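Local coordinates for protein putative phosphatase (Clostridium difficile, PDB 3SD7) that is a putative phosphatase of the haloacid dehalogenase-like family, probably hydrolysing phosphate esters, though its natural substrate is not established, at residues Leu119-Lys124 and Ser234-Leu239; Glu170-Val175 and Lys201-Asp206. All blocks are in the same frame, centred on the assembly; numbering follows the deposited sequence.

Contact 1: residues Leu119-Lys124 and Ser234-Leu239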
ATOM      1  N   LEU A 119      13.712   5.478  -6.077  1.00 23.51           N
ATOM      2  CA  LEU A 119      12.772   6.448  -6.671  1.00 22.67           C
ATOM      3  C   LEU A 119      13.547   7.575  -7.345  1.00 24.74           C
ATOM      4  O   LEU A 119      13.198   7.960  -8.454  1.00 23.70           O
ATOM      5  CB  LEU A 119      11.826   7.037  -5.642  1.00 24.61           C
ATOM      6  CG  LEU A 119      10.883   6.000  -5.035  1.00 22.77           C
ATOM      7  CD1 LEU A 119      10.078   6.645  -3.924  1.00 23.62           C
ATOM      8  CD2 LEU A 119       9.944   5.372  -6.087  1.00 25.74           C
ATOM      9  N   GLU A 120      14.578   8.087  -6.671  1.00 25.12           N
ATOM     10  CA  GLU A 120      15.437   9.166  -7.219  1.00 28.63           C
ATOM     11  C   GLU A 120      16.095   8.680  -8.532  1.00 29.28           C
ATOM     12  O   GLU A 120      16.124   9.403  -9.520  1.00 30.59           O
ATOM     13  CB  GLU A 120      16.505   9.558  -6.193  1.00 31.15           C
ATOM     14  CG  GLU A 120      15.950  10.355  -4.990  1.00 36.11           C
ATOM     15  CD  GLU A 120      16.942  10.601  -3.842  1.00 45.92           C
ATOM     16  OE1 GLU A 120      18.037   9.984  -3.765  1.00 46.63           O
ATOM     17  OE2 GLU A 120      16.597  11.429  -2.985  1.00 50.40           O
ATOM     18  N   MET A 121      16.569   7.435  -8.545  1.00 27.90           N
ATOM     19  CA  MET A 121      17.201   6.872  -9.742  1.00 28.88           C
ATOM     20  C   MET A 121      16.222   6.767 -10.912  1.00 27.44           C
ATOM     21  O   MET A 121      16.548   7.100 -12.057  1.00 28.24           O
ATOM     22  CB  MET A 121      17.847   5.527  -9.420  1.00 30.69           C
ATOM     23  CG  MET A 121      19.060   5.683  -8.520  1.00 35.85           C
ATOM     24  SD  MET A 121      19.679   4.083  -8.002  1.00 47.14           S
ATOM     25  CE  MET A 121      19.930   3.356  -9.608  1.00 42.36           C
ATOM     26  N   LEU A 122      15.023   6.290 -10.630  1.00 25.13           N
ATOM     27  CA  LEU A 122      14.001   6.163 -11.670  1.00 23.62           C
ATOM     28  C   LEU A 122      13.613   7.548 -12.225  1.00 23.58           C
ATOM     29  O   LEU A 122      13.475   7.744 -13.428  1.00 22.99           O
ATOM     30  CB  LEU A 122      12.769   5.463 -11.096  1.00 22.48           C
ATOM     31  CG  LEU A 122      12.969   4.009 -10.661  1.00 23.94           C
ATOM     32  CD1 LEU A 122      11.691   3.511  -9.921  1.00 22.92           C
ATOM     33  CD2 LEU A 122      13.277   3.123 -11.836  1.00 27.61           C
ATOM     34  N   TYR A 123      13.361   8.472 -11.313  1.00 23.40           N
ATOM     35  CA  TYR A 123      12.967   9.823 -11.686  1.00 23.75           C
ATOM     36  C   TYR A 123      14.022  10.516 -12.538  1.00 25.24           C
ATOM     37  O   TYR A 123      13.691  11.181 -13.525  1.00 25.74           O
ATOM     38  CB  TYR A 123      12.719  10.597 -10.427  1.00 24.67           C
ATOM     39  CG  TYR A 123      12.144  11.971 -10.637  1.00 25.69           C
ATOM     40  CD1 TYR A 123      10.796  12.140 -10.853  1.00 26.92           C
ATOM     41  CD2 TYR A 123      12.951  13.082 -10.599  1.00 29.98           C
ATOM     42  CE1 TYR A 123      10.245  13.392 -11.012  1.00 32.08           C
ATOM     43  CE2 TYR A 123      12.409  14.354 -10.751  1.00 37.54           C
ATOM     44  CZ  TYR A 123      11.043  14.483 -10.955  1.00 34.67           C
ATOM     45  OH  TYR A 123      10.473  15.728 -11.134  1.00 38.74           O
ATOM     46  N   LYS A 124      15.284  10.364 -12.155  1.00 24.69           N
ATOM     47  CA  LYS A 124      16.372  10.995 -12.875  1.00 27.90           C
ATOM     48  C   LYS A 124      16.570  10.384 -14.254  1.00 26.45           C
ATOM     49  O   LYS A 124      17.171  11.000 -15.125  1.00 27.63           O
ATOM     50  CB  LYS A 124      17.617  11.016 -12.036  1.00 30.34           C
ATOM     51  CG  LYS A 124      18.750  11.769 -12.729  1.00 35.48           C
ATOM     52  CD  LYS A 124      19.642  12.495 -11.804  1.00 42.02           C
ATOM     53  CE  LYS A 124      18.981  13.648 -11.144  1.00 34.39           C
ATOM     54  NZ  LYS A 124      20.028  14.366 -10.450  1.00 36.25           N
ATOM     55  N   SER A 234      16.669  -4.741  -5.701  1.00 35.83           N
ATOM     56  CA  SER A 234      16.438  -5.549  -6.902  1.00 36.47           C
ATOM     57  C   SER A 234      15.451  -4.923  -7.906  1.00 36.50           C
ATOM     58  O   SER A 234      15.425  -5.330  -9.063  1.00 37.54           O
ATOM     59  CB  SER A 234      15.977  -6.954  -6.526  1.00 37.62           C
ATOM     60  OG  SER A 234      17.037  -7.661  -5.936  1.00 39.92           O
ATOM     61  N   ILE A 235      14.621  -3.972  -7.461  1.00 32.91           N
ATOM     62  CA  ILE A 235      13.708  -3.266  -8.371  1.00 33.65           C
ATOM     63  C   ILE A 235      14.506  -2.586  -9.519  1.00 36.90           C
ATOM     64  O   ILE A 235      14.075  -2.621 -10.676  1.00 36.55           O
ATOM     65  CB  ILE A 235      12.832  -2.254  -7.605  1.00 31.42           C
ATOM     66  CG1 ILE A 235      11.853  -3.018  -6.703  1.00 30.25           C
ATOM     67  CG2 ILE A 235      12.057  -1.338  -8.569  1.00 32.57           C
ATOM     68  CD1 ILE A 235      11.080  -2.175  -5.714  1.00 31.83           C
ATOM     69  N   LYS A 236      15.672  -2.027  -9.185  1.00 41.93           N
ATOM     70  CA  LYS A 236      16.584  -1.377 -10.160  1.00 47.14           C
ATOM     71  C   LYS A 236      16.968  -2.275 -11.322  1.00 49.81           C
ATOM     72  O   LYS A 236      17.129  -1.814 -12.456  1.00 51.56           O
ATOM     73  CB  LYS A 236      17.929  -1.003  -9.512  1.00 50.40           C
ATOM     74  CG  LYS A 236      17.907  -0.064  -8.332  1.00 52.84           C
ATOM     75  CD  LYS A 236      19.337   0.262  -7.869  1.00 58.40           C
ATOM     76  CE  LYS A 236      20.140  -0.980  -7.528  1.00 64.15           C
ATOM     77  NZ  LYS A 236      21.391  -0.642  -6.787  1.00 69.19           N
ATOM     78  N   ASP A 237      17.194  -3.548 -11.021  1.00 49.96           N
ATOM     79  CA  ASP A 237      17.652  -4.510 -12.010  1.00 52.10           C
ATOM     80  C   ASP A 237      16.603  -4.798 -13.078  1.00 49.62           C
ATOM     81  O   ASP A 237      16.950  -5.179 -14.205  1.00 50.52           O
ATOM     82  CB  ASP A 237      18.087  -5.816 -11.318  1.00 55.01           C
ATOM     83  CG  ASP A 237      19.119  -5.585 -10.214  1.00 58.82           C
ATOM     84  OD1 ASP A 237      19.828  -4.558 -10.242  1.00 66.69           O
ATOM     85  OD2 ASP A 237      19.221  -6.443  -9.313  1.00 68.24           O
ATOM     86  N   ILE A 238      15.328  -4.602 -12.730  1.00 42.55           N
ATOM     87  CA  ILE A 238      14.205  -4.839 -13.643  1.00 40.26           C
ATOM     88  C   ILE A 238      13.815  -3.560 -14.389  1.00 39.69           C
ATOM     89  O   ILE A 238      13.522  -3.580 -15.587  1.00 41.04           O
ATOM     90  CB  ILE A 238      12.970  -5.333 -12.850  1.00 37.88           C
ATOM     91  CG1 ILE A 238      13.264  -6.711 -12.231  1.00 41.67           C
ATOM     92  CG2 ILE A 238      11.719  -5.418 -13.728  1.00 36.52           C
ATOM     93  CD1 ILE A 238      12.213  -7.159 -11.322  1.00 41.99           C
ATOM     94  N   LEU A 239      13.841  -2.443 -13.682  1.00 35.82           N
ATOM     95  CA  LEU A 239      13.379  -1.193 -14.267  1.00 36.60           C
ATOM     96  C   LEU A 239      14.428  -0.372 -14.975  1.00 39.22           C
ATOM     97  O   LEU A 239      14.086   0.434 -15.840  1.00 40.39           O
ATOM     98  CB  LEU A 239      12.706  -0.362 -13.191  1.00 33.04           C
ATOM     99  CG  LEU A 239      11.517  -1.042 -12.570  1.00 33.92           C
ATOM    100  CD1 LEU A 239      10.855  -0.145 -11.507  1.00 30.04           C
ATOM    101  CD2 LEU A 239      10.502  -1.485 -13.655  1.00 35.99           C
TER
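Met-121 and Lys-236 meet where helix 115-124 runs beside the C-terminal helix 235-239, with Leu-122 and Leu-239 forming a second, more buried pair. The thioether end of Met-121 turns at its last torsion (chi3 56°), which brings the methyl round to the aliphatic part of the lysine: Met-121 CE lies 3.6 Å from Lys-236 CD, and Met-121 SD is 3.8 Å from that same carbon. The two side chains cross at a slant; the lysine, bent at chi3, presents CG and CD to the methionine, while its ammonium forms a salt bridge with Glu-233. Deeper in, Leu-122 reaches across with both branches. Its CD2 touches Leu-239 CB at 3.8 Å, and its CD1 stands 4.1 Å from Leu-239 CD1, the methyls of one leucine lying obliquely over the other. Phe-34 and Val-32 of strand 31-34 pack against Leu-122 and Leu-239 respectively, so the leucine pair joins both helices to the central parallel sheet of the Rossmann-like HAD core. Between the segments the attraction is entirely apolar, made of methyl, methylene and sulfur surfaces; burial of the leucines and close packing of the partly exposed Met-121 and Lys-236 probably hold the helices together.

Contact 2: residues Glu170-Val175 and Lys201-Asp206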
ATOM      1  N   GLU A 170      -9.336  -0.418 -10.657  1.00 34.13           N
ATOM      2  CA  GLU A 170      -9.982   0.883 -10.823  1.00 35.51           C
ATOM      3  C   GLU A 170      -9.045   2.048 -10.597  1.00 33.22           C
ATOM      4  O   GLU A 170      -9.064   3.029 -11.338  1.00 30.74           O
ATOM      5  CB  GLU A 170     -11.176   0.999  -9.886  1.00 37.93           C
ATOM      6  CG  GLU A 170     -12.228  -0.047 -10.144  1.00 46.06           C
ATOM      7  CD  GLU A 170     -13.510   0.248  -9.403  1.00 55.91           C
ATOM      8  OE1 GLU A 170     -13.519   1.193  -8.571  1.00 62.23           O
ATOM      9  OE2 GLU A 170     -14.503  -0.466  -9.653  1.00 64.30           O
ATOM     10  N   VAL A 171      -8.208   1.935  -9.568  1.00 30.08           N
ATOM     11  CA  VAL A 171      -7.282   2.999  -9.279  1.00 28.98           C
ATOM     12  C   VAL A 171      -6.114   3.000 -10.302  1.00 26.42           C
ATOM     13  O   VAL A 171      -5.643   4.049 -10.702  1.00 26.03           O
ATOM     14  CB  VAL A 171      -6.874   2.971  -7.783  1.00 30.02           C
ATOM     15  CG1 VAL A 171      -6.045   1.749  -7.422  1.00 29.50           C
ATOM     16  CG2 VAL A 171      -6.179   4.206  -7.432  1.00 31.36           C
ATOM     17  N   ILE A 172      -5.691   1.815 -10.757  1.00 26.30           N
ATOM     18  CA  ILE A 172      -4.670   1.696 -11.800  1.00 24.94           C
ATOM     19  C   ILE A 172      -5.169   2.347 -13.086  1.00 27.02           C
ATOM     20  O   ILE A 172      -4.484   3.166 -13.687  1.00 25.95           O
ATOM     21  CB  ILE A 172      -4.293   0.213 -12.087  1.00 26.23           C
ATOM     22  CG1 ILE A 172      -3.568  -0.386 -10.878  1.00 26.10           C
ATOM     23  CG2 ILE A 172      -3.398   0.125 -13.312  1.00 27.14           C
ATOM     24  CD1 ILE A 172      -3.323  -1.912 -10.972  1.00 28.63           C
ATOM     25  N   GLN A 173      -6.384   2.001 -13.495  1.00 27.14           N
ATOM     26  CA  GLN A 173      -6.940   2.589 -14.699  1.00 29.34           C
ATOM     27  C   GLN A 173      -7.064   4.108 -14.570  1.00 28.70           C
ATOM     28  O   GLN A 173      -6.760   4.839 -15.509  1.00 29.47           O
ATOM     29  CB  GLN A 173      -8.310   2.010 -15.011  1.00 31.79           C
ATOM     30  CG  GLN A 173      -8.865   2.491 -16.342  1.00 35.28           C
ATOM     31  CD  GLN A 173      -8.036   2.003 -17.525  1.00 37.68           C
ATOM     32  OE1 GLN A 173      -7.455   2.791 -18.270  1.00 44.79           O
ATOM     33  NE2 GLN A 173      -7.935   0.705 -17.658  1.00 36.95           N
ATOM     34  N   TYR A 174      -7.532   4.572 -13.417  1.00 29.02           N
ATOM     35  CA  TYR A 174      -7.698   6.011 -13.188  1.00 27.95           C
ATOM     36  C   TYR A 174      -6.387   6.768 -13.398  1.00 27.38           C
ATOM     37  O   TYR A 174      -6.340   7.770 -14.082  1.00 27.12           O
ATOM     38  CB  TYR A 174      -8.258   6.291 -11.764  1.00 27.40           C
ATOM     39  CG  TYR A 174      -8.282   7.774 -11.411  1.00 29.20           C
ATOM     40  CD1 TYR A 174      -9.254   8.623 -11.934  1.00 38.75           C
ATOM     41  CD2 TYR A 174      -7.326   8.322 -10.584  1.00 28.72           C
ATOM     42  CE1 TYR A 174      -9.254   9.989 -11.623  1.00 38.77           C
ATOM     43  CE2 TYR A 174      -7.325   9.678 -10.277  1.00 28.98           C
ATOM     44  CZ  TYR A 174      -8.270  10.493 -10.788  1.00 33.90           C
ATOM     45  OH  TYR A 174      -8.243  11.843 -10.454  1.00 39.16           O
ATOM     46  N   VAL A 175      -5.299   6.246 -12.836  1.00 26.21           N
ATOM     47  CA  VAL A 175      -4.047   6.944 -12.883  1.00 27.04           C
ATOM     48  C   VAL A 175      -3.416   6.884 -14.285  1.00 27.84           C
ATOM     49  O   VAL A 175      -2.835   7.861 -14.743  1.00 27.37           O
ATOM     50  CB  VAL A 175      -3.180   6.488 -11.655  1.00 28.71           C
ATOM     51  CG1 VAL A 175      -2.320   5.292 -12.011  1.00 26.73           C
ATOM     52  CG2 VAL A 175      -2.412   7.619 -11.117  1.00 33.09           C
ATOM     53  N   LYS A 201      -3.104  -7.414 -14.043  1.00 30.26           N
ATOM     54  CA  LYS A 201      -3.551  -8.339 -15.071  1.00 33.75           C
ATOM     55  C   LYS A 201      -4.895  -7.940 -15.684  1.00 34.75           C
ATOM     56  O   LYS A 201      -5.094  -8.091 -16.901  1.00 36.83           O
ATOM     57  CB  LYS A 201      -3.538  -9.782 -14.549  1.00 34.72           C
ATOM     58  CG  LYS A 201      -2.131 -10.272 -14.350  1.00 35.88           C
ATOM     59  CD  LYS A 201      -2.055 -11.729 -13.961  1.00 41.39           C
ATOM     60  CE  LYS A 201      -0.604 -12.143 -13.888  1.00 43.19           C
ATOM     61  NZ  LYS A 201      -0.420 -13.591 -14.039  1.00 46.47           N
ATOM     62  N   LYS A 202      -5.791  -7.388 -14.876  1.00 33.49           N
ATOM     63  CA  LYS A 202      -7.080  -6.937 -15.393  1.00 36.50           C
ATOM     64  C   LYS A 202      -6.924  -5.774 -16.385  1.00 36.00           C
ATOM     65  O   LYS A 202      -7.692  -5.646 -17.339  1.00 38.10           O
ATOM     66  CB  LYS A 202      -8.036  -6.540 -14.264  1.00 36.69           C
ATOM     67  CG  LYS A 202      -8.637  -7.696 -13.508  1.00 40.51           C
ATOM     68  CD  LYS A 202      -9.494  -7.205 -12.352  1.00 43.95           C
ATOM     69  CE  LYS A 202     -10.088  -8.360 -11.557  1.00 50.32           C
ATOM     70  NZ  LYS A 202     -10.682  -7.874 -10.270  1.00 53.74           N
ATOM     71  N   ILE A 203      -5.908  -4.953 -16.162  1.00 33.88           N
ATOM     72  CA  ILE A 203      -5.627  -3.795 -16.979  1.00 34.40           C
ATOM     73  C   ILE A 203      -4.745  -4.149 -18.176  1.00 37.26           C
ATOM     74  O   ILE A 203      -4.745  -3.434 -19.180  1.00 40.47           O
ATOM     75  CB  ILE A 203      -4.965  -2.692 -16.112  1.00 32.43           C
ATOM     76  CG1 ILE A 203      -5.919  -2.287 -14.984  1.00 31.82           C
ATOM     77  CG2 ILE A 203      -4.577  -1.481 -16.963  1.00 34.17           C
ATOM     78  CD1 ILE A 203      -7.275  -1.776 -15.467  1.00 36.34           C
ATOM     79  N   GLY A 204      -4.015  -5.255 -18.088  1.00 36.57           N
ATOM     80  CA  GLY A 204      -3.154  -5.699 -19.175  1.00 39.05           C
ATOM     81  C   GLY A 204      -1.757  -5.112 -19.127  1.00 37.48           C
ATOM     82  O   GLY A 204      -1.165  -4.813 -20.164  1.00 38.88           O
ATOM     83  N   ILE A 205      -1.236  -4.916 -17.926  1.00 33.13           N
ATOM     84  CA  ILE A 205       0.115  -4.428 -17.745  1.00 31.46           C
ATOM     85  C   ILE A 205       0.949  -5.436 -16.946  1.00 32.04           C
ATOM     86  O   ILE A 205       0.406  -6.298 -16.215  1.00 32.59           O
ATOM     87  CB  ILE A 205       0.151  -3.026 -17.061  1.00 28.80           C
ATOM     88  CG1 ILE A 205      -0.484  -3.053 -15.678  1.00 27.22           C
ATOM     89  CG2 ILE A 205      -0.607  -1.983 -17.935  1.00 29.58           C
ATOM     90  CD1 ILE A 205      -0.379  -1.722 -14.946  1.00 25.65           C
ATOM     91  N   ASP A 206       2.266  -5.321 -17.099  1.00 31.08           N
ATOM     92  CA  ASP A 206       3.222  -6.137 -16.387  1.00 30.56           C
ATOM     93  C   ASP A 206       3.228  -5.788 -14.892  1.00 27.76           C
ATOM     94  O   ASP A 206       2.653  -4.766 -14.461  1.00 24.39           O
ATOM     95  CB  ASP A 206       4.630  -5.973 -16.989  1.00 31.70           C
ATOM     96  CG  ASP A 206       4.792  -6.693 -18.337  1.00 37.53           C
ATOM     97  OD1 ASP A 206       3.869  -7.423 -18.756  1.00 38.16           O
ATOM     98  OD2 ASP A 206       5.863  -6.539 -18.980  1.00 39.38           O
TER
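Ile-172 packs against two isoleucines of the facing segment, Ile-203 and Ile-205, chiefly through its CG2 branch methyl. Its CG2 is 3.9 Å from Ile-203 CG1 and equally 3.9 Å from Ile-205 CD1, so the branch methyl bridges the last turn of one helix and the start of the chain beyond it. Ile-203 bends at its second torsion (chi2 -58°), which carries CD1 from the side of Ile-172 toward Gln-173, whose CB lies 4.0 Å from Ile-203 CD1. Gln-173 bends at its second torsion too, so that the end of its side chain comes up to the same isoleucine. Helices 168-179 and 194-203 are here joined on one side of the parallel sheet of the HAD core, linked in the chain by strand 187-191, whose Met-189 packs against both Ile-172 and Ile-205. A Schellman motif ends helix 194-203: Gly-204, with positive phi (88°), lets Ile-205 N return to Ala-200 O, and the chain then passes into strand 206-210. The first side-chain torsion of Ile-205 (chi1 61°) tucks CG1 in between its two backbone neighbours, and an extended second torsion carries CD1 to Ile-172. On the helix 168-179 side, Asn-169 and Leu-176 also touch Ile-203, while Ala-132 of strand 128-133 lies against Ile-172.

How the contacts relate
The contacts lie on opposite faces of the same parallel sheet, whose strands run in the order 155-159, 128-133, 31-34, 187-191, 206-210, 227-229. Contact 1 rests on strand 31-34, contact 2 on its neighbours 128-133 and 187-191. Their centres are 21 Å apart and their nearest atoms about 8 Å, without touching. Both segments of contact 2 fall in the chain between the two segments of contact 1. The bound sodium ion, held at a site that includes Asp-37 and Asp-192, lies about 12 Å from the side chain of Ile-172. Asp-35, Asp-37 and Thr-39 fit the HAD-type DxDx(T/V) pattern, consistent with a catalytic site following strand 31-34; neither contact supplies the sodium-site residues.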